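Local coordinates for protein arginine kinase (Anthopleura japonica, PDB 4RF6) that catalyses the reversible transfer of a phosphoryl group from ATP to L-arginine, in a chain that carries two phosphagen kinase units in tandem, at residues K383-F395 with A438-S450. Residues are numbered along the deposited sequence; the frame is centred on the assembly and turned at random.
Sequences KSLLRKYLTPELF and APLFDKIVEDYHS
P439, near the start of helix 438-448, meets L394 mainly through its backbone carbonyl, with CB a little farther off: L394 CD1 rests 3.7 Å from P439 O. That same oxygen accepts a hydrogen bond from K443 NZ, in the carbonyl plane and on a lone pair. L440 follows, crossing L394 at about a right angle, with CD1 3.9 Å from Y389 CB and CD2 against the tips of L386 and L390; I413 of helix 409-418 touches L386, L390 and L440. K443 shows how a lysine can serve as an apolar surface. Its CB sits over the centre of the Y389 ring in a CH-pi contact, 3.6 Å from the centroid, while K388 CG covers the opposite face, and a bend at chi4 (65°) turns the ammonium back to P439. Here the small helical N-terminal domain of the second phosphagen kinase unit packs its short helix 385-389 against helix 438-448, the axes 9.8 Å apart at 124°. I444 CG1 lies 3.8 Å from L385 CB and also nears the ring of Y389 obliquely. A turn later, D447 OD2 accepts from two donors: Y389 OH, at 2.7 Å on the anti lone pair, and K388 NZ, which closes a salt bridge at 2.9 Å along an extended chain. Both donors would favour a charged carboxylate. A water donates to both Y389 OH and K443 O, linking the phenol to the facing helix, and L385 CD2 packs beside the carboxylate carbon of D447. Y448 CB marks the last touch, a loose one with L385 CD1.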
loop_
_atom_site.group_PDB
_atom_site.type_symbol
_atom_site.label_atom_id
_atom_site.label_comp_id
_atom_site.label_asym_id
_atom_site.label_seq_id
_atom_site.Cartn_x
_atom_site.Cartn_y
_atom_site.Cartn_z
ATOM N N LYS A 383 -10.276 17.747 27.536
ATOM C CA LYS A 383 -11.698 18.064 27.433
ATOM C C LYS A 383 -12.429 17.350 26.295
ATOM O O LYS A 383 -13.492 17.792 25.860
ATOM C CB LYS A 383 -11.890 19.575 27.316
ATOM C CG LYS A 383 -11.360 20.330 28.514
ATOM C CD LYS A 383 -12.093 19.916 29.782
ATOM C CE LYS A 383 -11.329 20.333 31.029
ATOM N NZ LYS A 383 -11.088 21.800 31.092
ATOM N N SER A 384 -11.864 16.246 25.822
ATOM C CA SER A 384 -12.526 15.434 24.803
ATOM C C SER A 384 -13.804 14.803 25.360
ATOM O O SER A 384 -13.936 14.619 26.574
ATOM C CB SER A 384 -11.589 14.338 24.305
ATOM O OG SER A 384 -11.293 13.417 25.339
ATOM N N LEU A 385 -14.749 14.487 24.478
ATOM C CA LEU A 385 -15.972 13.800 24.891
ATOM C C LEU A 385 -15.631 12.396 25.390
ATOM O O LEU A 385 -16.367 11.809 26.188
ATOM C CB LEU A 385 -16.965 13.719 23.731
ATOM C CG LEU A 385 -17.447 15.039 23.130
ATOM C CD1 LEU A 385 -18.307 14.797 21.908
ATOM C CD2 LEU A 385 -18.221 15.840 24.157
ATOM N N LEU A 386 -14.515 11.863 24.899
ATOM C CA LEU A 386 -13.996 10.579 25.353
ATOM C C LEU A 386 -13.769 10.606 26.857
ATOM O O LEU A 386 -14.261 9.742 27.589
ATOM C CB LEU A 386 -12.688 10.243 24.635
ATOM C CG LEU A 386 -11.945 9.008 25.146
ATOM C CD1 LEU A 386 -12.833 7.774 25.041
ATOM C CD2 LEU A 386 -10.624 8.793 24.396
ATOM N N ARG A 387 -13.023 11.606 27.313
ATOM C CA ARG A 387 -12.721 11.759 28.728
ATOM C C ARG A 387 -14.007 11.995 29.515
ATOM O O ARG A 387 -14.187 11.463 30.611
ATOM C CB ARG A 387 -11.759 12.936 28.920
ATOM C CG ARG A 387 -11.068 13.004 30.279
ATOM C CD ARG A 387 -11.953 13.619 31.352
ATOM N NE ARG A 387 -11.214 13.952 32.564
ATOM C CZ ARG A 387 -10.774 15.172 32.848
ATOM N NH1 ARG A 387 -11.003 16.173 32.007
ATOM N NH2 ARG A 387 -10.111 15.390 33.973
ATOM N N LYS A 388 -14.893 12.806 28.947
ATOM C CA LYS A 388 -16.133 13.183 29.612
ATOM C C LYS A 388 -16.996 11.970 29.952
ATOM O O LYS A 388 -17.614 11.922 31.016
ATOM C CB LYS A 388 -16.930 14.163 28.741
ATOM C CG LYS A 388 -18.202 14.692 29.401
ATOM C CD LYS A 388 -18.870 15.751 28.541
ATOM C CE LYS A 388 -20.079 16.341 29.245
ATOM N NZ LYS A 388 -20.835 17.276 28.364
ATOM N N TYR A 389 -17.018 10.983 29.059
ATOM C CA TYR A 389 -17.969 9.876 29.182
ATOM C C TYR A 389 -17.371 8.506 29.518
ATOM O O TYR A 389 -18.071 7.631 30.038
ATOM C CB TYR A 389 -18.851 9.801 27.928
ATOM C CG TYR A 389 -19.765 10.992 27.791
ATOM C CD1 TYR A 389 -20.708 11.277 28.770
ATOM C CD2 TYR A 389 -19.679 11.837 26.693
ATOM C CE1 TYR A 389 -21.544 12.365 28.660
ATOM C CE2 TYR A 389 -20.512 12.932 26.572
ATOM C CZ TYR A 389 -21.441 13.189 27.558
ATOM O OH TYR A 389 -22.272 14.275 27.450
ATOM N N LEU A 390 -16.087 8.316 29.234
ATOM C CA LEU A 390 -15.448 7.037 29.530
ATOM C C LEU A 390 -15.025 6.938 30.995
ATOM O O LEU A 390 -13.888 7.252 31.342
ATOM C CB LEU A 390 -14.244 6.776 28.618
ATOM C CG LEU A 390 -13.682 5.355 28.723
ATOM C CD1 LEU A 390 -14.582 4.379 28.002
ATOM C CD2 LEU A 390 -12.263 5.244 28.198
ATOM N N THR A 391 -15.942 6.501 31.850
ATOM C CA THR A 391 -15.613 6.220 33.244
ATOM C C THR A 391 -14.856 4.894 33.312
ATOM O O THR A 391 -14.953 4.076 32.393
ATOM C CB THR A 391 -16.882 6.118 34.089
ATOM O OG1 THR A 391 -17.471 4.826 33.902
ATOM C CG2 THR A 391 -17.878 7.183 33.676
ATOM N N PRO A 392 -14.074 4.683 34.384
ATOM C CA PRO A 392 -13.384 3.399 34.550
ATOM C C PRO A 392 -14.333 2.200 34.673
ATOM O O PRO A 392 -13.988 1.114 34.202
ATOM C CB PRO A 392 -12.591 3.598 35.843
ATOM C CG PRO A 392 -12.314 5.067 35.878
ATOM C CD PRO A 392 -13.564 5.705 35.318
ATOM N N GLU A 393 -15.493 2.387 35.298
ATOM C CA GLU A 393 -16.483 1.315 35.395
ATOM C C GLU A 393 -16.997 0.945 34.011
ATOM O O GLU A 393 -17.112 -0.235 33.667
ATOM C CB GLU A 393 -17.668 1.728 36.272
ATOM C CG GLU A 393 -17.292 2.306 37.624
ATOM C CD GLU A 393 -16.917 3.774 37.548
ATOM O OE1 GLU A 393 -15.993 4.190 38.274
ATOM O OE2 GLU A 393 -17.549 4.511 36.764
ATOM N N LEU A 394 -17.313 1.970 33.223
ATOM C CA LEU A 394 -17.759 1.779 31.850
ATOM C C LEU A 394 -16.654 1.085 31.055
ATOM O O LEU A 394 -16.915 0.150 30.295
ATOM C CB LEU A 394 -18.117 3.131 31.220
ATOM C CG LEU A 394 -18.888 3.201 29.903
ATOM C CD1 LEU A 394 -19.688 4.487 29.843
ATOM C CD2 LEU A 394 -17.957 3.143 28.715
ATOM N N PHE A 395 -15.420 1.550 31.241
ATOM C CA PHE A 395 -14.261 0.944 30.601
ATOM C C PHE A 395 -14.161 -0.539 30.954
ATOM O O PHE A 395 -13.960 -1.383 30.078
ATOM C CB PHE A 395 -12.979 1.665 31.018
ATOM C CG PHE A 395 -11.727 1.068 30.425
ATOM C CD1 PHE A 395 -11.420 1.254 29.081
ATOM C CD2 PHE A 395 -10.854 0.330 31.212
ATOM C CE1 PHE A 395 -10.270 0.708 28.533
ATOM C CE2 PHE A 395 -9.701 -0.217 30.671
ATOM C CZ PHE A 395 -9.406 -0.027 29.330
ATOM N N ALA A 438 -22.473 0.992 22.841
ATOM C CA ALA A 438 -23.495 2.028 23.033
ATOM C C ALA A 438 -23.379 2.859 24.318
ATOM O O ALA A 438 -23.579 4.078 24.262
ATOM C CB ALA A 438 -24.913 1.440 22.898
ATOM N N PRO A 439 -23.081 2.220 25.478
ATOM C CA PRO A 439 -22.953 3.043 26.685
ATOM C C PRO A 439 -21.962 4.193 26.520
ATOM O O PRO A 439 -22.109 5.209 27.206
ATOM C CB PRO A 439 -22.451 2.044 27.730
ATOM C CG PRO A 439 -23.083 0.765 27.322
ATOM C CD PRO A 439 -23.034 0.781 25.807
ATOM N N LEU A 440 -20.990 4.050 25.620
ATOM C CA LEU A 440 -20.089 5.159 25.308
ATOM C C LEU A 440 -20.570 5.980 24.110
ATOM O O LEU A 440 -20.644 7.212 24.181
ATOM C CB LEU A 440 -18.662 4.664 25.044
ATOM C CG LEU A 440 -17.714 5.816 24.689
ATOM C CD1 LEU A 440 -17.636 6.775 25.862
ATOM C CD2 LEU A 440 -16.320 5.349 24.285
ATOM N N PHE A 441 -20.882 5.295 23.009
ATOM C CA PHE A 441 -21.266 5.966 21.768
ATOM C C PHE A 441 -22.554 6.791 21.884
ATOM O O PHE A 441 -22.641 7.875 21.303
ATOM C CB PHE A 441 -21.385 4.960 20.615
ATOM C CG PHE A 441 -20.071 4.632 19.948
ATOM C CD1 PHE A 441 -19.302 3.559 20.386
ATOM C CD2 PHE A 441 -19.617 5.388 18.868
ATOM C CE1 PHE A 441 -18.096 3.251 19.778
ATOM C CE2 PHE A 441 -18.416 5.089 18.250
ATOM C CZ PHE A 441 -17.653 4.013 18.706
ATOM N N ASP A 442 -23.549 6.290 22.620
ATOM C CA ASP A 442 -24.812 7.025 22.774
ATOM C C ASP A 442 -24.566 8.403 23.369
ATOM O O ASP A 442 -25.136 9.399 22.923
ATOM C CB ASP A 442 -25.785 6.276 23.685
ATOM C CG ASP A 442 -26.344 5.028 23.049
ATOM O OD1 ASP A 442 -26.058 4.783 21.859
ATOM O OD2 ASP A 442 -27.084 4.301 23.749
ATOM N N LYS A 443 -23.714 8.444 24.389
ATOM C CA LYS A 443 -23.410 9.685 25.091
ATOM C C LYS A 443 -22.668 10.683 24.204
ATOM O O LYS A 443 -22.908 11.890 24.275
ATOM C CB LYS A 443 -22.600 9.395 26.361
ATOM C CG LYS A 443 -23.415 8.715 27.457
ATOM C CD LYS A 443 -22.547 8.273 28.634
ATOM C CE LYS A 443 -23.363 7.477 29.662
ATOM N NZ LYS A 443 -23.871 6.178 29.113
ATOM N N ILE A 444 -21.764 10.184 23.369
ATOM C CA ILE A 444 -21.017 11.059 22.462
ATOM C C ILE A 444 -21.893 11.551 21.312
ATOM O O ILE A 444 -21.837 12.726 20.943
ATOM C CB ILE A 444 -19.738 10.380 21.939
ATOM C CG1 ILE A 444 -18.681 10.362 23.036
ATOM C CG2 ILE A 444 -19.176 11.114 20.739
ATOM C CD1 ILE A 444 -17.876 9.106 23.054
ATOM N N VAL A 445 -22.715 10.658 20.761
ATOM C CA VAL A 445 -23.649 11.051 19.703
ATOM C C VAL A 445 -24.605 12.147 20.178
ATOM O O VAL A 445 -24.788 13.164 19.499
ATOM C CB VAL A 445 -24.467 9.857 19.190
ATOM C CG1 VAL A 445 -25.669 10.341 18.383
ATOM C CG2 VAL A 445 -23.600 8.939 18.350
ATOM N N GLU A 446 -25.209 11.940 21.345
ATOM C CA GLU A 446 -26.208 12.870 21.861
ATOM C C GLU A 446 -25.577 14.156 22.386
ATOM O O GLU A 446 -26.259 15.170 22.548
ATOM C CB GLU A 446 -27.078 12.204 22.935
ATOM C CG GLU A 446 -28.026 11.134 22.382
ATOM C CD GLU A 446 -28.968 10.562 23.436
ATOM O OE1 GLU A 446 -28.711 10.764 24.645
ATOM O OE2 GLU A 446 -29.965 9.909 23.046
ATOM N N ASP A 447 -24.277 14.119 22.655
ATOM C CA ASP A 447 -23.577 15.331 23.065
ATOM C C ASP A 447 -23.278 16.184 21.836
ATOM O O ASP A 447 -23.683 17.350 21.763
ATOM C CB ASP A 447 -22.286 14.993 23.816
ATOM C CG ASP A 447 -21.673 16.204 24.512
ATOM O OD1 ASP A 447 -21.440 17.236 23.843
ATOM O OD2 ASP A 447 -21.430 16.116 25.734
ATOM N N TYR A 448 -22.580 15.602 20.864
ATOM C CA TYR A 448 -22.193 16.348 19.674
ATOM C C TYR A 448 -23.407 16.758 18.848
ATOM O O TYR A 448 -23.415 17.833 18.247
ATOM C CB TYR A 448 -21.215 15.554 18.793
ATOM C CG TYR A 448 -20.838 16.314 17.532
ATOM C CD1 TYR A 448 -19.796 17.236 17.542
ATOM C CD2 TYR A 448 -21.542 16.134 16.341
ATOM C CE1 TYR A 448 -19.451 17.946 16.400
ATOM C CE2 TYR A 448 -21.208 16.842 15.194
ATOM C CZ TYR A 448 -20.161 17.744 15.233
ATOM O OH TYR A 448 -19.819 18.446 14.102
ATOM N N HIS A 449 -24.424 15.899 18.802
ATOM C CA HIS A 449 -25.591 16.170 17.975
ATOM C C HIS A 449 -26.769 16.695 18.794
ATOM O O HIS A 449 -27.916 16.643 18.340
ATOM C CB HIS A 449 -26.012 14.922 17.184
ATOM C CG HIS A 449 -25.010 14.479 16.165
ATOM N ND1 HIS A 449 -24.889 15.080 14.930
ATOM C CD2 HIS A 449 -24.088 13.488 16.195
ATOM C CE1 HIS A 449 -23.931 14.479 14.243
ATOM N NE2 HIS A 449 -23.430 13.511 14.991
ATOM N N SER A 450 -26.479 17.187 19.997
ATOM C CA SER A 450 -27.480 17.870 20.814
ATOM C C SER A 450 -28.198 18.889 19.934
ATOM O O SER A 450 -27.551 19.623 19.184
ATOM C CB SER A 450 -26.807 18.568 22.000
ATOM O OG SER A 450 -27.743 19.225 22.833
HETATM O O HOH W 1 -24.593 12.966 26.100
#